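Local coordinates for BF1531-like N-terminal domain-containing protein (Bacteroides fragilis, PDB 3SLR), which is of unknown function, binds magnesium through a phosphatase-like domain of the HAD type, and may act as a hydrolase on ester bonds, at residues F339-V344 and V353-E358; D228-I233 and S279-G284. All coordinates share one frame; numbering follows the deposited sequence.

Interaction 1 (F339-V344 and V353-E358); sequences FERNMV and VPELPE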
ATOM      1  N   PHE A 339      19.709   3.125  16.778  1.00 22.21           N
ATOM      2  CA  PHE A 339      21.079   3.391  16.344  1.00 24.53           C
ATOM      3  C   PHE A 339      21.462   2.546  15.133  1.00 23.62           C
ATOM      4  O   PHE A 339      22.116   3.040  14.218  1.00 23.22           O
ATOM      5  CB  PHE A 339      22.066   3.169  17.490  1.00 25.94           C
ATOM      6  CG  PHE A 339      21.770   3.996  18.707  1.00 35.48           C
ATOM      7  CD1 PHE A 339      22.185   5.318  18.782  1.00 40.11           C
ATOM      8  CD2 PHE A 339      21.074   3.452  19.777  1.00 34.91           C
ATOM      9  CE1 PHE A 339      21.910   6.083  19.904  1.00 41.63           C
ATOM     10  CE2 PHE A 339      20.800   4.212  20.899  1.00 39.65           C
ATOM     11  CZ  PHE A 339      21.220   5.529  20.962  1.00 40.60           C
ATOM     12  N   GLU A 340      21.055   1.280  15.126  1.00 19.36           N
ATOM     13  CA  GLU A 340      21.270   0.420  13.961  1.00 21.09           C
ATOM     14  C   GLU A 340      20.509   0.965  12.746  1.00 20.72           C
ATOM     15  O   GLU A 340      21.066   1.064  11.644  1.00 20.32           O
ATOM     16  CB  GLU A 340      20.848  -1.029  14.246  1.00 20.57           C
ATOM     17  CG  GLU A 340      21.630  -1.755  15.356  1.00 20.05           C
ATOM     18  CD  GLU A 340      23.076  -2.085  14.968  1.00 23.28           C
ATOM     19  OE1 GLU A 340      23.548  -1.578  13.933  1.00 24.41           O
ATOM     20  OE2 GLU A 340      23.736  -2.855  15.706  1.00 26.48           O
ATOM     21  N   ARG A 341      19.241   1.322  12.944  1.00 20.50           N
ATOM     22  CA  ARG A 341      18.447   1.892  11.863  1.00 17.98           C
ATOM     23  C   ARG A 341      19.103   3.137  11.290  1.00 20.99           C
ATOM     24  O   ARG A 341      19.231   3.272  10.077  1.00 21.18           O
ATOM     25  CB  ARG A 341      17.047   2.254  12.341  1.00 19.39           C
ATOM     26  CG  ARG A 341      16.229   1.066  12.795  1.00 16.14           C
ATOM     27  CD  ARG A 341      14.750   1.429  12.847  1.00 18.66           C
ATOM     28  NE  ARG A 341      14.440   2.424  13.872  1.00 21.80           N
ATOM     29  CZ  ARG A 341      13.959   2.122  15.081  1.00 21.91           C
ATOM     30  NH1 ARG A 341      13.754   0.861  15.421  1.00 20.16           N
ATOM     31  NH2 ARG A 341      13.686   3.084  15.953  1.00 24.24           N
ATOM     32  N   ASN A 342      19.502   4.048  12.173  1.00 20.87           N
ATOM     33  CA  ASN A 342      20.065   5.329  11.764  1.00 25.79           C
ATOM     34  C   ASN A 342      21.383   5.189  11.017  1.00 28.33           C
ATOM     35  O   ASN A 342      21.641   5.898  10.045  1.00 26.40           O
ATOM     36  CB  ASN A 342      20.230   6.258  12.969  1.00 27.98           C
ATOM     37  CG  ASN A 342      18.901   6.789  13.480  1.00 33.99           C
ATOM     38  OD1 ASN A 342      17.845   6.470  12.934  1.00 37.92           O
ATOM     39  ND2 ASN A 342      18.946   7.594  14.536  1.00 36.81           N
HETATM   40  N   MSE A 343      22.219   4.264  11.458  1.00 23.65           N
HETATM   41  CA  MSE A 343      23.477   4.066  10.764  1.00 27.48           C
HETATM   42  C   MSE A 343      23.282   3.413   9.382  1.00 29.63           C
HETATM   43  O   MSE A 343      23.946   3.804   8.419  1.00 27.14           O
HETATM   44  CB  MSE A 343      24.490   3.334  11.643  1.00 30.72           C
HETATM   45  CG  MSE A 343      24.517   1.837  11.489  1.00 36.07           C
HETATM   46 SE   MSE A 343      25.968   1.290  10.312  1.00 75.40          SE
HETATM   47  CE  MSE A 343      27.447   2.256  11.143  1.00 34.39           C
ATOM     48  N   VAL A 344      22.365   2.451   9.260  1.00 20.82           N
ATOM     49  CA  VAL A 344      22.093   1.891   7.938  1.00 21.51           C
ATOM     50  C   VAL A 344      21.502   2.967   7.013  1.00 22.02           C
ATOM     51  O   VAL A 344      21.839   3.036   5.830  1.00 21.90           O
ATOM     52  CB  VAL A 344      21.193   0.629   7.998  1.00 21.84           C
ATOM     53  CG1 VAL A 344      20.723   0.227   6.608  1.00 22.04           C
ATOM     54  CG2 VAL A 344      21.936  -0.526   8.657  1.00 22.34           C
ATOM     55  N   VAL A 353      14.387   1.915   5.600  1.00 14.71           N
ATOM     56  CA  VAL A 353      14.542   1.532   6.997  1.00 17.56           C
ATOM     57  C   VAL A 353      13.367   2.061   7.824  1.00 17.80           C
ATOM     58  O   VAL A 353      13.419   3.173   8.352  1.00 18.12           O
ATOM     59  CB  VAL A 353      15.860   2.074   7.581  1.00 18.62           C
ATOM     60  CG1 VAL A 353      16.089   1.500   8.972  1.00 17.42           C
ATOM     61  CG2 VAL A 353      17.046   1.736   6.656  1.00 18.96           C
ATOM     62  N   PRO A 354      12.296   1.268   7.925  1.00 18.51           N
ATOM     63  CA  PRO A 354      11.101   1.730   8.640  1.00 17.58           C
ATOM     64  C   PRO A 354      11.380   2.085  10.093  1.00 17.24           C
ATOM     65  O   PRO A 354      12.151   1.399  10.767  1.00 19.26           O
ATOM     66  CB  PRO A 354      10.159   0.534   8.544  1.00 18.50           C
ATOM     67  CG  PRO A 354      10.514  -0.077   7.233  1.00 16.26           C
ATOM     68  CD  PRO A 354      12.037   0.030   7.176  1.00 15.34           C
ATOM     69  N   GLU A 355      10.751   3.159  10.553  1.00 19.51           N
ATOM     70  CA  GLU A 355      10.893   3.623  11.927  1.00 19.10           C
ATOM     71  C   GLU A 355       9.950   2.816  12.819  1.00 18.84           C
ATOM     72  O   GLU A 355       8.887   3.298  13.218  1.00 19.78           O
ATOM     73  CB  GLU A 355      10.575   5.122  12.000  1.00 23.06           C
ATOM     74  CG  GLU A 355      10.744   5.765  13.367  1.00 27.28           C
ATOM     75  CD  GLU A 355      12.178   5.710  13.867  1.00 26.84           C
ATOM     76  OE1 GLU A 355      13.106   5.673  13.040  1.00 33.84           O
ATOM     77  OE2 GLU A 355      12.378   5.703  15.093  1.00 27.92           O
ATOM     78  N   LEU A 356      10.336   1.578  13.113  1.00 17.02           N
ATOM     79  CA  LEU A 356       9.513   0.702  13.943  1.00 19.61           C
ATOM     80  C   LEU A 356       9.210   1.350  15.288  1.00 22.54           C
ATOM     81  O   LEU A 356      10.087   1.972  15.895  1.00 20.91           O
ATOM     82  CB  LEU A 356      10.226  -0.625  14.190  1.00 19.50           C
ATOM     83  CG  LEU A 356      10.329  -1.630  13.044  1.00 20.40           C
ATOM     84  CD1 LEU A 356      11.203  -2.794  13.475  1.00 18.42           C
ATOM     85  CD2 LEU A 356       8.952  -2.129  12.631  1.00 17.97           C
ATOM     86  N   PRO A 357       7.964   1.202  15.765  1.00 20.00           N
ATOM     87  CA  PRO A 357       7.606   1.696  17.096  1.00 21.58           C
ATOM     88  C   PRO A 357       8.297   0.856  18.164  1.00 23.69           C
ATOM     89  O   PRO A 357       8.774  -0.237  17.869  1.00 22.07           O
ATOM     90  CB  PRO A 357       6.092   1.472  17.151  1.00 20.86           C
ATOM     91  CG  PRO A 357       5.862   0.287  16.252  1.00 20.28           C
ATOM     92  CD  PRO A 357       6.850   0.485  15.115  1.00 19.95           C
ATOM     93  N   GLU A 358       8.352   1.357  19.391  1.00 23.15           N
ATOM     94  CA  GLU A 358       9.072   0.653  20.443  1.00 28.03           C
ATOM     95  C   GLU A 358       8.401  -0.655  20.882  1.00 24.77           C
ATOM     96  O   GLU A 358       9.077  -1.636  21.218  1.00 24.32           O
ATOM     97  CB  GLU A 358       9.323   1.585  21.628  1.00 30.52           C
ATOM     98  CG  GLU A 358      10.762   1.542  22.118  1.00 41.23           C
ATOM     99  CD  GLU A 358      11.254   2.884  22.630  1.00 42.31           C
ATOM    100  OE1 GLU A 358      10.649   3.924  22.279  1.00 42.03           O
ATOM    101  OE2 GLU A 358      12.249   2.892  23.387  1.00 45.37           O
TER
HETATM  102  O   HOH W   1      11.744   0.458  17.638  1.00 29.17           O
HETATM  103  O   HOH W   2      15.591   5.096  13.647  1.00 31.89           O
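Arg341 reaches from the helix across to the loop and meets Val353, Pro354, Glu355 and Leu356 in turn along its length. Its CB lies 3.6 Å from CG1 of Val353, the branch that stands anti to that residue's backbone N (chi1 -172°), and its CD passes 3.3 Å from the carbonyl oxygen of Pro354. Beyond CD the chain bends at chi3 (-66°), which swings the guanidinium over toward Glu355 and Leu356. The Glu355 carboxylate stands almost perpendicular to it, the planes 89° apart, so the salt bridge rests on one weak hydrogen bond, from NH2 of Arg341 to OE2 of Glu355 (3.1 Å). Glu355 CA and Leu356 O lie over one face of the guanidinium. Two waters complete the join: one accepts a hydrogen bond from NE of Arg341 and donates to OD1 of Asn342 and OE1 of Glu355, while the other links NH1 of Arg341 to the carbonyl oxygen of Leu356. The same NH1 also bonds the backbone oxygen of Asp335, and OE1 of Glu355 is paired with Arg345. Deeper in, CG1 of Val344 touches CG2 of Val353 at 4.0 Å. Both valines pack on Phe333 of strand 331-334, and Val344 also meets helix 313-324; on the loop side, Pro354 and Leu356 lean against helix 363-368. The contact thus joins helix 338-347 to the chain that follows it, beside an outer strand of the four-stranded sheet.

Interaction 2 (D228-I233 and S279-G284); sequences DLDNTI and SKNNEG. With MG (magnesium ion), chain C; MG (magnesium ion), chain B.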
ATOM      1  N   ASP A 228      16.742  -7.940  11.513  1.00 16.05           N
ATOM      2  CA  ASP A 228      17.478  -8.152  12.744  1.00 16.95           C
ATOM      3  C   ASP A 228      16.800  -9.325  13.479  1.00 17.20           C
ATOM      4  O   ASP A 228      15.684  -9.701  13.140  1.00 16.15           O
ATOM      5  CB  ASP A 228      17.450  -6.871  13.575  1.00 18.39           C
ATOM      6  CG  ASP A 228      18.022  -7.063  14.956  1.00 19.72           C
ATOM      7  OD1 ASP A 228      19.233  -7.358  15.057  1.00 19.56           O
ATOM      8  OD2 ASP A 228      17.259  -6.915  15.931  1.00 20.65           O
ATOM      9  N   LEU A 229      17.473  -9.924  14.455  1.00 14.21           N
ATOM     10  CA  LEU A 229      16.879 -11.038  15.195  1.00 17.99           C
ATOM     11  C   LEU A 229      16.360 -10.605  16.570  1.00 17.67           C
ATOM     12  O   LEU A 229      15.150 -10.550  16.796  1.00 17.04           O
ATOM     13  CB  LEU A 229      17.878 -12.197  15.327  1.00 17.37           C
ATOM     14  CG  LEU A 229      18.317 -12.891  14.029  1.00 17.82           C
ATOM     15  CD1 LEU A 229      19.384 -13.964  14.303  1.00 16.82           C
ATOM     16  CD2 LEU A 229      17.123 -13.489  13.275  1.00 14.86           C
ATOM     17  N   ASP A 230      17.268 -10.288  17.488  1.00 18.85           N
ATOM     18  CA  ASP A 230      16.856 -10.023  18.872  1.00 21.27           C
ATOM     19  C   ASP A 230      15.873  -8.854  18.985  1.00 19.92           C
ATOM     20  O   ASP A 230      16.171  -7.727  18.581  1.00 18.77           O
ATOM     21  CB  ASP A 230      18.069  -9.780  19.777  1.00 21.58           C
ATOM     22  CG  ASP A 230      18.904 -11.035  20.006  1.00 20.61           C
ATOM     23  OD1 ASP A 230      18.348 -12.160  20.122  1.00 18.77           O
ATOM     24  OD2 ASP A 230      20.141 -10.890  20.097  1.00 21.72           O
ATOM     25  N   ASN A 231      14.706  -9.130  19.556  1.00 18.43           N
ATOM     26  CA  ASN A 231      13.673  -8.123  19.747  1.00 17.74           C
ATOM     27  C   ASN A 231      13.100  -7.576  18.441  1.00 17.02           C
ATOM     28  O   ASN A 231      12.395  -6.574  18.435  1.00 17.12           O
ATOM     29  CB  ASN A 231      14.153  -7.005  20.674  1.00 18.81           C
ATOM     30  CG  ASN A 231      14.339  -7.492  22.103  1.00 24.82           C
ATOM     31  OD1 ASN A 231      13.492  -8.219  22.644  1.00 26.26           O
ATOM     32  ND2 ASN A 231      15.456  -7.114  22.717  1.00 29.88           N
ATOM     33  N   THR A 232      13.389  -8.267  17.344  1.00 16.89           N
ATOM     34  CA  THR A 232      12.782  -7.945  16.060  1.00 17.25           C
ATOM     35  C   THR A 232      11.866  -9.083  15.623  1.00 17.60           C
ATOM     36  O   THR A 232      10.657  -8.866  15.452  1.00 16.02           O
ATOM     37  CB  THR A 232      13.851  -7.588  14.982  1.00 14.60           C
ATOM     38  OG1 THR A 232      14.555  -6.418  15.404  1.00 18.95           O
ATOM     39  CG2 THR A 232      13.197  -7.284  13.647  1.00 14.35           C
ATOM     40  N   ILE A 233      12.404 -10.297  15.493  1.00 15.39           N
ATOM     41  CA  ILE A 233      11.550 -11.455  15.188  1.00 17.88           C
ATOM     42  C   ILE A 233      11.247 -12.370  16.389  1.00 17.30           C
ATOM     43  O   ILE A 233      10.447 -13.290  16.282  1.00 17.59           O
ATOM     44  CB  ILE A 233      12.055 -12.284  13.986  1.00 17.51           C
ATOM     45  CG1 ILE A 233      13.339 -13.056  14.337  1.00 15.91           C
ATOM     46  CG2 ILE A 233      12.245 -11.380  12.769  1.00 17.21           C
ATOM     47  CD1 ILE A 233      13.647 -14.188  13.372  1.00 18.65           C
ATOM     48  N   SER A 279      22.437  -9.548  11.804  1.00 17.70           N
ATOM     49  CA  SER A 279      22.351  -9.551  13.255  1.00 18.35           C
ATOM     50  C   SER A 279      23.732  -9.438  13.911  1.00 19.81           C
ATOM     51  O   SER A 279      24.711  -9.995  13.415  1.00 20.13           O
ATOM     52  CB  SER A 279      21.642 -10.834  13.710  1.00 20.83           C
ATOM     53  OG  SER A 279      21.633 -10.985  15.124  1.00 19.20           O
ATOM     54  N   LYS A 280      23.796  -8.697  15.013  1.00 18.15           N
ATOM     55  CA  LYS A 280      24.982  -8.636  15.865  1.00 20.25           C
ATOM     56  C   LYS A 280      24.924  -9.845  16.792  1.00 22.56           C
ATOM     57  O   LYS A 280      24.291  -9.791  17.843  1.00 24.43           O
ATOM     58  CB  LYS A 280      24.949  -7.351  16.698  1.00 23.49           C
ATOM     59  CG  LYS A 280      26.136  -6.402  16.539  1.00 33.35           C
ATOM     60  CD  LYS A 280      26.281  -5.898  15.128  1.00 28.64           C
ATOM     61  CE  LYS A 280      27.129  -4.618  15.038  1.00 27.52           C
ATOM     62  NZ  LYS A 280      26.467  -3.404  15.621  1.00 25.40           N
ATOM     63  N   ASN A 281      25.555 -10.942  16.382  1.00 20.10           N
ATOM     64  CA  ASN A 281      25.531 -12.191  17.135  1.00 22.23           C
ATOM     65  C   ASN A 281      26.586 -13.144  16.602  1.00 21.72           C
ATOM     66  O   ASN A 281      27.032 -13.029  15.455  1.00 22.10           O
ATOM     67  CB  ASN A 281      24.160 -12.884  17.008  1.00 21.39           C
ATOM     68  CG  ASN A 281      23.180 -12.496  18.110  1.00 23.06           C
ATOM     69  OD1 ASN A 281      22.048 -12.075  17.833  1.00 23.56           O
ATOM     70  ND2 ASN A 281      23.594 -12.652  19.357  1.00 21.26           N
ATOM     71  N   ASN A 282      26.984 -14.091  17.442  1.00 19.53           N
ATOM     72  CA  ASN A 282      27.678 -15.268  16.976  1.00 22.43           C
ATOM     73  C   ASN A 282      26.748 -16.049  16.052  1.00 21.73           C
ATOM     74  O   ASN A 282      25.575 -16.266  16.383  1.00 21.05           O
ATOM     75  CB  ASN A 282      28.093 -16.119  18.180  1.00 22.13           C
ATOM     76  CG  ASN A 282      28.622 -17.479  17.778  1.00 28.14           C
ATOM     77  OD1 ASN A 282      27.877 -18.461  17.729  1.00 27.05           O
ATOM     78  ND2 ASN A 282      29.918 -17.544  17.481  1.00 28.24           N
ATOM     79  N   GLU A 283      27.251 -16.468  14.895  1.00 20.62           N
ATOM     80  CA  GLU A 283      26.385 -17.110  13.908  1.00 22.25           C
ATOM     81  C   GLU A 283      25.724 -18.374  14.451  1.00 25.72           C
ATOM     82  O   GLU A 283      24.521 -18.589  14.256  1.00 21.09           O
ATOM     83  CB  GLU A 283      27.148 -17.429  12.627  1.00 25.76           C
ATOM     84  CG  GLU A 283      26.280 -18.039  11.537  1.00 26.00           C
ATOM     85  CD  GLU A 283      27.098 -18.558  10.370  1.00 37.76           C
ATOM     86  OE1 GLU A 283      27.627 -17.727   9.605  1.00 32.56           O
ATOM     87  OE2 GLU A 283      27.215 -19.796  10.228  1.00 36.12           O
ATOM     88  N   GLY A 284      26.508 -19.209  15.129  1.00 23.94           N
ATOM     89  CA  GLY A 284      25.979 -20.426  15.718  1.00 25.56           C
ATOM     90  C   GLY A 284      24.791 -20.172  16.629  1.00 20.71           C
ATOM     91  O   GLY A 284      23.750 -20.839  16.526  1.00 19.78           O
TER
HETATM   92 MG    MG C 389      20.398  -8.189  17.022  1.00 14.08          MG
HETATM   93 MG    MG B 388      17.657  -6.083  17.953  1.00 25.95          MG
HETATM   94  O   HOH W   3      21.587  -8.739  18.890  1.00 30.75           O
HETATM   95  O   HOH W   4      21.793  -6.835  15.997  1.00 23.17           O
HETATM   96  O   HOH W   5      17.785  -5.008  20.163  1.00 27.51           O
HETATM   97  O   HOH W   6      19.629  -6.800  18.604  1.00 26.19           O
HETATM   98  O   HOH W   7      19.178  -4.526  16.998  1.00 26.31           O
HETATM   99  O   HOH W   8      19.920  -9.936  16.345  1.00 21.01           O
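Asp228, Asp230 and Thr232 fit the DxDx(T/V) pattern of HAD-type phosphatases; they follow strand 224-227 and face the end of the adjacent parallel strand 274-280 across a magnesium site. Two magnesium ions are modelled. The Asp228 carboxylate bridges them: its CG stands anti to the backbone N (chi1 172°), directing OD1 to one ion at 2.4 Å and OD2 to the other at 2.2 Å. The ion on OD2 is also bound by the main-chain oxygen of Asp230 (2.3 Å), so the second aspartate of the motif serves through its backbone; Asp336 contributes to the metal site from the loop after strand 331-334. A water shared by both ions makes a second bridge. Thr232 OG1 donates to the anti lone pair of Asp228 OD2 at 2.8 Å, a second-shell bond that helps fix the carboxylate's rotation. Direct contact between the two segments is slight: CD1 of Leu229 lies 3.8 Å from OG of Ser279, and the side chains of Asp230 and Asn281 extend toward each other, carboxylate and amide planes 85° apart. OD1 of Asp230 accepts hydrogen bonds from NE1 of Trp234 and the backbone N of Val238. What couples 279-284 to the ions is water. One water on the OD1-bound ion accepts from the Lys280 backbone N, and another on that ion donates to OD2 of Asp230 (2.9 Å) and to the carbonyl oxygen of Lys280 (3.1 Å).

How the interactions relate
Both segments of interaction 2 precede those of interaction 1 in sequence, and their centres are about 15 Å apart in the same HAD-type phosphatase domain, built on the parallel sheet ordered 305-309, 274-280, 224-227, 331-334. Interaction 2 spans the ends of the two central strands, whereas interaction 1 packs beside the outer strand 331-334. The loop between that strand and helix 338-347 carries Asp335 and Asp336, so the helix of interaction 1 follows directly on a part of the magnesium site. A salt bridge joins the two contacts, OE2 of Glu340 to NZ of Lys280 at 2.8 Å. Interaction 1 borders the metal site, its Arg341 side chain about 8 Å from a magnesium ion.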